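Local coordinates for protein amidohydrolase (Pseudomonas aeruginosa, PDB 2I5G) that probably acts as a metal-dependent dipeptidase of the membrane (renal) dipeptidase family, peptidase family M19, splitting dipeptides by hydrolysis, at residues D9-D14 with K79-G84; E24-M29 with T86-G91; G288-L293 with K309-N314. The protein carries 2 engineered substitutions. All coordinates share one frame; numbering follows the deposited sequence.

Contact 1: D9-D14 with K79-G84; sequences DSIVID and KAKEQG
K81 reaches from its helix across to I11 and S10, and its side chain changes character as it goes. CB lies 3.8 Å from CD1 of I11, and CG comes nearer to the same methyl, CD1 of I11, at 3.2 Å. CD passes it at 4.1 Å and is the last carbon to meet the isoleucine, whose side chain runs aslant to that of the lysine. In I11, CG1 stands anti to the carbonyl carbon (chi1 -61°), and the turn at chi2 (-60°) sets where CD1 lies. The two segments join the chain leading into the first strand of a TIM barrel, 13-17, to the last turn of the helix that contains K81. That turn is followed by G84, whose positive phi and bonds back into it, among them N of G84 to O of K81 at 3.1 Å, make a Schellman motif. Beyond CD the lysine leaves apolar company. The bend at chi2 brings CE to 3.2 Å from O of S10, and the one at chi4 turns NZ onto the same S10 oxygen, to which it donates at 2.8 Å. The ammonium group stands above the carbonyl plane, 43° out of it. NZ also donates to O of A8, in helix 5-8.

Contact 2: E24-M29 with T86-G91; sequences ELFEDM and TGILYG
M29 and T86 are the residues whose CA atoms come nearest between the helical segment 24-29 and the strand segment 86-91, 6.9 Å apart. T86 and I88, two residues apart on the strand, turn the same face to the helix. M29 and F26, one turn apart, answer them in two separate pairs. In the first, the selenomethionine M29 meets the threonine at two points along its side chain: its CB lies 3.8 Å from OG1 of T86, and its SE rests 3.9 Å from CG2 of T86. CG anti to the carbonyl carbon (chi1 -59°), followed by an extended chi2, carries the selenium out to that methyl, and the two side chains cross at about a right angle. In the second pair CE2 of F26 comes 4.0 Å from CD1 of I88, which approaches the ring obliquely, and again the side chains cross nearly square. V68 of the neighbouring strand 68-70 touches F26, T86 and I88 alike. L60 of helix 47-63 also packs on F26, while W21 meets its ring edge-to-face. The contact thus seats helix 23-31 against strand 86-92, which pairs in parallel with strand 36-40 in the TIM-barrel sheet. All four touching side chains are buried. Since CB of M29 is a carbon, the approach of OG1 of T86 is a van der Waals contact, and the hydroxyl's strongest polar partner is O of L34, consistent with a pairing held by apolar packing.

Contact 3: G288-L293 with K309-N314; sequences GEFPNL and KVMGEN
The selenomethionine M311 lies across F290 and L293 and so joins the early part of helix 291-299, with the turn leading into it, to helix 304-323 late in a TIM-barrel chain. Its methyl CE meets the ring of F290 at the edge, near the ring plane, 3.8 Å from CD1 and 4.0 Å from CE1 of F290. Its SE lies 4.1 Å from CG of L293, on an oblique crossing. Methyl and selenium thus take different partners, a division made by the folded side chain, bent at chi2 (-49°) and chi3 (-68°). In the next shell, I246 of strand 244-246 touches both F290 and L293. The ring of F290 is further packed by L34, T248 and F250, and L293 rests on I225 and Y228 of helix 225-239. Further out, ND2 of N314 donates to O of E241 and O of I244, and NZ of K309 forms salt bridges with E241 and D242. Between them the helix widens into a pi-type turn, where O of K309 accepts hydrogen bonds from N of G312 at 3.0 Å and N of N314 at 3.2 Å from opposite faces of its plane.

In the fold
From the N terminus, the chain passes through 9-14 into strand 13-17 and then helix 23-31. Contact 1 closes its loop at 79-84, and contact 2 closes at 86-91 just beyond, so the two loops cross. Their second segments, a helix and the strand after it, touch where A80 packs on G87. Strands 13-17 and 86-92 both flank strand 36-40 in one parallel sheet. Contact 3 closes a short loop much later, in series, yet returns to the beginning: O of M311 probably accepts a hydrogen bond from N of I13, and OD2 of D28 one from N of G288. Helix 304-323 and the turn before helix 291-299 thereby meet strand 13-17 and helix 23-31.

Contact 1: D9-D14 with K79-G84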
loop_
_atom_site.group_PDB
_atom_site.type_symbol
_atom_site.label_atom_id
_atom_site.label_comp_id
_atom_site.label_asym_id
_atom_site.label_seq_id
_atom_site.Cartn_x
_atom_site.Cartn_y
_atom_site.Cartn_z
ATOM N N ASP A 9 14.992 -36.133 22.326
ATOM C CA ASP A 9 14.205 -35.834 23.514
ATOM C C ASP A 9 13.984 -34.328 23.621
ATOM O O ASP A 9 13.918 -33.779 24.723
ATOM C CB ASP A 9 14.939 -36.333 24.765
ATOM C CG ASP A 9 14.085 -36.252 26.027
ATOM O OD1 ASP A 9 13.120 -37.038 26.148
ATOM O OD2 ASP A 9 14.375 -35.399 26.897
ATOM N N SER A 10 13.859 -33.652 22.484
ATOM C CA SER A 10 13.671 -32.208 22.528
ATOM C C SER A 10 12.654 -31.654 21.542
ATOM O O SER A 10 12.331 -32.279 20.528
ATOM C CB SER A 10 15.016 -31.508 22.319
ATOM O OG SER A 10 14.922 -30.133 22.637
ATOM N N ILE A 11 12.143 -30.469 21.867
ATOM C CA ILE A 11 11.178 -29.774 21.031
ATOM C C ILE A 11 11.978 -28.932 20.056
ATOM O O ILE A 11 12.600 -27.950 20.450
ATOM C CB ILE A 11 10.300 -28.819 21.853
ATOM C CG1 ILE A 11 9.503 -29.604 22.891
ATOM C CG2 ILE A 11 9.370 -28.040 20.927
ATOM C CD1 ILE A 11 8.584 -30.632 22.282
ATOM N N VAL A 12 11.991 -29.323 18.788
ATOM C CA VAL A 12 12.728 -28.544 17.807
ATOM C C VAL A 12 11.724 -27.794 16.949
ATOM O O VAL A 12 10.744 -28.365 16.464
ATOM C CB VAL A 12 13.671 -29.442 16.936
ATOM C CG1 VAL A 12 13.553 -30.901 17.358
ATOM C CG2 VAL A 12 13.369 -29.265 15.456
ATOM N N ILE A 13 11.965 -26.500 16.789
ATOM C CA ILE A 13 11.084 -25.644 16.017
ATOM C C ILE A 13 11.888 -24.770 15.083
ATOM O O ILE A 13 13.002 -24.369 15.413
ATOM C CB ILE A 13 10.245 -24.754 16.956
ATOM C CG1 ILE A 13 9.255 -25.631 17.730
ATOM C CG2 ILE A 13 9.537 -23.664 16.160
ATOM C CD1 ILE A 13 8.368 -24.879 18.691
ATOM N N ASP A 14 11.326 -24.483 13.912
ATOM C CA ASP A 14 12.004 -23.645 12.934
ATOM C C ASP A 14 11.159 -22.428 12.629
ATOM O O ASP A 14 10.024 -22.548 12.180
ATOM C CB ASP A 14 12.276 -24.426 11.650
ATOM C CG ASP A 14 13.123 -23.645 10.661
ATOM O OD1 ASP A 14 13.611 -24.260 9.688
ATOM O OD2 ASP A 14 13.296 -22.418 10.854
ATOM N N LYS A 79 1.375 -31.958 21.205
ATOM C CA LYS A 79 0.699 -33.091 20.592
ATOM C C LYS A 79 1.552 -33.683 19.472
ATOM O O LYS A 79 1.747 -34.897 19.399
ATOM C CB LYS A 79 -0.655 -32.657 20.035
ATOM C CG LYS A 79 -1.407 -33.782 19.354
ATOM C CD LYS A 79 -2.692 -33.313 18.684
ATOM C CE LYS A 79 -3.712 -32.812 19.697
ATOM N NZ LYS A 79 -4.959 -32.328 19.031
ATOM N N ALA A 80 2.065 -32.820 18.604
ATOM C CA ALA A 80 2.888 -33.262 17.491
ATOM C C ALA A 80 4.106 -34.054 17.967
ATOM O O ALA A 80 4.464 -35.080 17.383
ATOM C CB ALA A 80 3.333 -32.064 16.674
ATOM N N LYS A 81 4.745 -33.579 19.025
ATOM C CA LYS A 81 5.916 -34.259 19.553
ATOM C C LYS A 81 5.549 -35.644 20.083
ATOM O O LYS A 81 6.142 -36.651 19.685
ATOM C CB LYS A 81 6.541 -33.419 20.673
ATOM C CG LYS A 81 8.064 -33.390 20.680
ATOM C CD LYS A 81 8.654 -34.606 21.327
ATOM C CE LYS A 81 10.172 -34.501 21.368
ATOM N NZ LYS A 81 10.770 -34.490 20.005
ATOM N N GLU A 82 4.555 -35.695 20.962
ATOM C CA GLU A 82 4.146 -36.961 21.554
ATOM C C GLU A 82 3.425 -37.891 20.596
ATOM O O GLU A 82 2.993 -38.971 20.988
ATOM C CB GLU A 82 3.274 -36.724 22.790
ATOM C CG GLU A 82 1.861 -36.271 22.508
ATOM C CD GLU A 82 1.048 -36.126 23.784
ATOM O OE1 GLU A 82 1.358 -35.223 24.593
ATOM O OE2 GLU A 82 0.105 -36.924 23.980
ATOM N N GLN A 83 3.299 -37.481 19.342
ATOM C CA GLN A 83 2.639 -38.316 18.353
ATOM C C GLN A 83 3.574 -38.675 17.217
ATOM O O GLN A 83 3.171 -39.321 16.251
ATOM C CB GLN A 83 1.407 -37.613 17.800
ATOM C CG GLN A 83 0.220 -37.670 18.726
ATOM C CD GLN A 83 -1.031 -37.168 18.065
ATOM O OE1 GLN A 83 -1.279 -37.450 16.893
ATOM N NE2 GLN A 83 -1.844 -36.429 18.813
ATOM N N GLY A 84 4.829 -38.256 17.340
ATOM C CA GLY A 84 5.810 -38.542 16.309
ATOM C C GLY A 84 5.457 -37.908 14.977
ATOM O O GLY A 84 5.535 -38.554 13.931
#

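Contact 2: E24-M29 with T86-G91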
loop_
_atom_site.group_PDB
_atom_site.type_symbol
_atom_site.label_atom_id
_atom_site.label_comp_id
_atom_site.label_asym_id
_atom_site.label_seq_id
_atom_site.Cartn_x
_atom_site.Cartn_y
_atom_site.Cartn_z
ATOM N N GLU A 24 7.610 -35.643 0.200
ATOM C CA GLU A 24 9.027 -35.815 0.447
ATOM C C GLU A 24 9.549 -34.759 1.410
ATOM O O GLU A 24 10.447 -35.031 2.209
ATOM C CB GLU A 24 9.812 -35.773 -0.864
ATOM C CG GLU A 24 11.317 -35.937 -0.671
ATOM C CD GLU A 24 11.666 -36.984 0.387
ATOM O OE1 GLU A 24 11.336 -38.177 0.191
ATOM O OE2 GLU A 24 12.270 -36.606 1.419
ATOM N N LEU A 25 8.988 -33.557 1.340
ATOM C CA LEU A 25 9.416 -32.481 2.224
ATOM C C LEU A 25 9.018 -32.877 3.634
ATOM O O LEU A 25 9.793 -32.735 4.580
ATOM C CB LEU A 25 8.741 -31.163 1.831
ATOM C CG LEU A 25 9.136 -29.890 2.592
ATOM C CD1 LEU A 25 8.423 -29.839 3.926
ATOM C CD2 LEU A 25 10.649 -29.845 2.781
ATOM N N PHE A 26 7.801 -33.396 3.753
ATOM C CA PHE A 26 7.257 -33.833 5.030
ATOM C C PHE A 26 8.118 -34.909 5.676
ATOM O O PHE A 26 8.379 -34.868 6.873
ATOM C CB PHE A 26 5.836 -34.349 4.820
ATOM C CG PHE A 26 4.869 -33.286 4.393
ATOM C CD1 PHE A 26 3.668 -33.625 3.779
ATOM C CD2 PHE A 26 5.149 -31.940 4.618
ATOM C CE1 PHE A 26 2.760 -32.640 3.395
ATOM C CE2 PHE A 26 4.246 -30.947 4.236
ATOM C CZ PHE A 26 3.051 -31.298 3.625
ATOM N N GLU A 27 8.563 -35.865 4.874
ATOM C CA GLU A 27 9.391 -36.951 5.378
ATOM C C GLU A 27 10.775 -36.479 5.833
ATOM O O GLU A 27 11.357 -37.040 6.763
ATOM C CB GLU A 27 9.519 -38.030 4.303
ATOM C CG GLU A 27 8.181 -38.621 3.906
ATOM C CD GLU A 27 8.272 -39.521 2.692
ATOM O OE1 GLU A 27 7.232 -40.085 2.280
ATOM O OE2 GLU A 27 9.387 -39.660 2.146
ATOM N N ASP A 28 11.292 -35.444 5.183
ATOM C CA ASP A 28 12.604 -34.909 5.528
ATOM C C ASP A 28 12.478 -34.124 6.835
ATOM O O ASP A 28 13.452 -33.951 7.573
ATOM C CB ASP A 28 13.122 -34.016 4.390
ATOM C CG ASP A 28 14.645 -33.929 4.353
ATOM O OD1 ASP A 28 15.307 -34.979 4.514
ATOM O OD2 ASP A 28 15.184 -32.819 4.148
HETATM N N MSE A 29 11.268 -33.655 7.120
HETATM C CA MSE A 29 11.022 -32.926 8.352
HETATM C C MSE A 29 11.060 -33.963 9.464
HETATM O O MSE A 29 11.562 -33.713 10.564
HETATM C CB MSE A 29 9.650 -32.250 8.323
HETATM C CG MSE A 29 9.473 -31.265 7.192
HETATM SE SE MSE A 29 7.837 -30.260 7.339
HETATM C CE MSE A 29 8.533 -28.470 7.085
ATOM N N THR A 86 5.100 -33.819 12.709
ATOM C CA THR A 86 5.589 -32.456 12.581
ATOM C C THR A 86 4.439 -31.474 12.519
ATOM O O THR A 86 3.587 -31.546 11.635
ATOM C CB THR A 86 6.448 -32.288 11.317
ATOM O OG1 THR A 86 7.744 -32.848 11.549
ATOM C CG2 THR A 86 6.589 -30.820 10.956
ATOM N N GLY A 87 4.429 -30.546 13.462
ATOM C CA GLY A 87 3.373 -29.560 13.493
ATOM C C GLY A 87 3.655 -28.484 12.477
ATOM O O GLY A 87 4.810 -28.101 12.283
ATOM N N ILE A 88 2.605 -28.001 11.822
ATOM C CA ILE A 88 2.753 -26.957 10.820
ATOM C C ILE A 88 1.959 -25.717 11.185
ATOM O O ILE A 88 0.737 -25.752 11.299
ATOM C CB ILE A 88 2.341 -27.477 9.426
ATOM C CG1 ILE A 88 3.392 -28.481 8.948
ATOM C CG2 ILE A 88 2.211 -26.327 8.432
ATOM C CD1 ILE A 88 3.102 -29.073 7.599
ATOM N N LEU A 89 2.687 -24.624 11.386
ATOM C CA LEU A 89 2.105 -23.342 11.756
ATOM C C LEU A 89 2.136 -22.383 10.563
ATOM O O LEU A 89 3.206 -21.982 10.098
ATOM C CB LEU A 89 2.885 -22.763 12.945
ATOM C CG LEU A 89 2.797 -21.265 13.264
ATOM C CD1 LEU A 89 1.345 -20.855 13.366
ATOM C CD2 LEU A 89 3.551 -20.954 14.564
ATOM N N TYR A 90 0.955 -22.019 10.071
ATOM C CA TYR A 90 0.849 -21.120 8.925
ATOM C C TYR A 90 1.334 -19.710 9.185
ATOM O O TYR A 90 0.954 -19.090 10.186
ATOM C CB TYR A 90 -0.597 -21.033 8.434
ATOM C CG TYR A 90 -1.113 -22.302 7.816
ATOM C CD1 TYR A 90 -0.232 -23.268 7.319
ATOM C CD2 TYR A 90 -2.483 -22.517 7.676
ATOM C CE1 TYR A 90 -0.705 -24.410 6.695
ATOM C CE2 TYR A 90 -2.969 -23.659 7.052
ATOM C CZ TYR A 90 -2.074 -24.600 6.561
ATOM O OH TYR A 90 -2.550 -25.720 5.922
ATOM N N GLY A 91 2.148 -19.198 8.260
ATOM C CA GLY A 91 2.661 -17.848 8.387
ATOM C C GLY A 91 2.622 -17.041 7.099
ATOM O O GLY A 91 2.620 -17.600 5.993
#

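Contact 3: G288-L293 with K309-N314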
loop_
_atom_site.group_PDB
_atom_site.type_symbol
_atom_site.label_atom_id
_atom_site.label_comp_id
_atom_site.label_asym_id
_atom_site.label_seq_id
_atom_site.Cartn_x
_atom_site.Cartn_y
_atom_site.Cartn_z
ATOM N N GLY A 288 16.322 -32.490 6.735
ATOM C CA GLY A 288 16.649 -33.748 7.385
ATOM C C GLY A 288 17.957 -33.756 8.160
ATOM O O GLY A 288 18.271 -34.732 8.848
ATOM N N GLU A 289 18.718 -32.672 8.062
ATOM C CA GLU A 289 19.995 -32.575 8.763
ATOM C C GLU A 289 19.934 -31.710 10.013
ATOM O O GLU A 289 20.961 -31.478 10.655
ATOM C CB GLU A 289 21.070 -32.018 7.835
ATOM C CG GLU A 289 21.548 -32.978 6.774
ATOM C CD GLU A 289 22.653 -32.376 5.938
ATOM O OE1 GLU A 289 22.344 -31.519 5.086
ATOM O OE2 GLU A 289 23.833 -32.749 6.143
ATOM N N PHE A 290 18.736 -31.238 10.355
ATOM C CA PHE A 290 18.538 -30.386 11.529
ATOM C C PHE A 290 19.354 -30.832 12.750
ATOM O O PHE A 290 20.006 -30.014 13.402
ATOM C CB PHE A 290 17.050 -30.336 11.892
ATOM C CG PHE A 290 16.473 -28.949 11.908
ATOM C CD1 PHE A 290 16.794 -28.056 12.925
ATOM C CD2 PHE A 290 15.621 -28.524 10.889
ATOM C CE1 PHE A 290 16.279 -26.761 12.927
ATOM C CE2 PHE A 290 15.103 -27.234 10.881
ATOM C CZ PHE A 290 15.432 -26.350 11.902
ATOM N N PRO A 291 19.339 -32.136 13.069
ATOM C CA PRO A 291 20.095 -32.632 14.226
ATOM C C PRO A 291 21.589 -32.296 14.305
ATOM O O PRO A 291 22.188 -32.415 15.370
ATOM C CB PRO A 291 19.829 -34.143 14.204
ATOM C CG PRO A 291 19.419 -34.421 12.795
ATOM C CD PRO A 291 18.585 -33.229 12.432
ATOM N N ASN A 292 22.193 -31.869 13.202
ATOM C CA ASN A 292 23.612 -31.521 13.226
ATOM C C ASN A 292 23.822 -30.184 13.924
ATOM O O ASN A 292 24.940 -29.840 14.315
ATOM C CB ASN A 292 24.168 -31.420 11.811
ATOM C CG ASN A 292 24.060 -32.713 11.055
ATOM O OD1 ASN A 292 24.397 -32.781 9.876
ATOM N ND2 ASN A 292 23.587 -33.752 11.725
ATOM N N LEU A 293 22.737 -29.429 14.067
ATOM C CA LEU A 293 22.790 -28.126 14.706
ATOM C C LEU A 293 22.780 -28.283 16.224
ATOM O O LEU A 293 23.353 -27.472 16.953
ATOM C CB LEU A 293 21.607 -27.281 14.231
ATOM C CG LEU A 293 21.590 -25.801 14.611
ATOM C CD1 LEU A 293 22.960 -25.174 14.392
ATOM C CD2 LEU A 293 20.535 -25.097 13.778
ATOM N N LYS A 309 16.763 -24.515 24.701
ATOM C CA LYS A 309 16.210 -23.188 24.446
ATOM C C LYS A 309 16.271 -22.830 22.973
ATOM O O LYS A 309 15.246 -22.720 22.305
ATOM C CB LYS A 309 16.986 -22.118 25.216
ATOM C CG LYS A 309 17.200 -22.396 26.683
ATOM C CD LYS A 309 15.893 -22.435 27.428
ATOM C CE LYS A 309 16.124 -22.118 28.891
ATOM N NZ LYS A 309 16.818 -20.806 29.049
ATOM N N VAL A 310 17.490 -22.647 22.480
ATOM C CA VAL A 310 17.717 -22.262 21.100
ATOM C C VAL A 310 17.069 -23.184 20.082
ATOM O O VAL A 310 16.654 -22.731 19.020
ATOM C CB VAL A 310 19.224 -22.168 20.797
ATOM C CG1 VAL A 310 19.434 -21.680 19.377
ATOM C CG2 VAL A 310 19.892 -21.221 21.783
HETATM N N MSE A 311 16.959 -24.467 20.393
HETATM C CA MSE A 311 16.361 -25.379 19.427
HETATM C C MSE A 311 14.839 -25.333 19.358
HETATM O O MSE A 311 14.257 -25.773 18.363
HETATM C CB MSE A 311 16.837 -26.819 19.669
HETATM C CG MSE A 311 18.323 -27.038 19.389
HETATM SE SE MSE A 311 18.921 -26.323 17.671
HETATM C CE MSE A 311 17.984 -27.519 16.478
ATOM N N GLY A 312 14.186 -24.796 20.389
ATOM C CA GLY A 312 12.737 -24.739 20.343
ATOM C C GLY A 312 11.992 -24.200 21.549
ATOM O O GLY A 312 11.050 -23.422 21.391
ATOM N N GLU A 313 12.388 -24.607 22.750
ATOM C CA GLU A 313 11.714 -24.141 23.960
ATOM C C GLU A 313 11.417 -22.646 23.961
ATOM O O GLU A 313 10.324 -22.235 24.336
ATOM C CB GLU A 313 12.534 -24.500 25.199
ATOM C CG GLU A 313 12.591 -25.992 25.477
ATOM C CD GLU A 313 13.177 -26.315 26.840
ATOM O OE1 GLU A 313 13.181 -27.511 27.216
ATOM O OE2 GLU A 313 13.634 -25.375 27.532
ATOM N N ASN A 314 12.383 -21.835 23.544
ATOM C CA ASN A 314 12.190 -20.393 23.510
ATOM C C ASN A 314 11.056 -19.979 22.565
ATOM O O ASN A 314 10.272 -19.080 22.880
ATOM C CB ASN A 314 13.495 -19.690 23.111
ATOM C CG ASN A 314 14.482 -19.567 24.274
ATOM O OD1 ASN A 314 14.270 -20.129 25.352
ATOM N ND2 ASN A 314 15.566 -18.831 24.053
#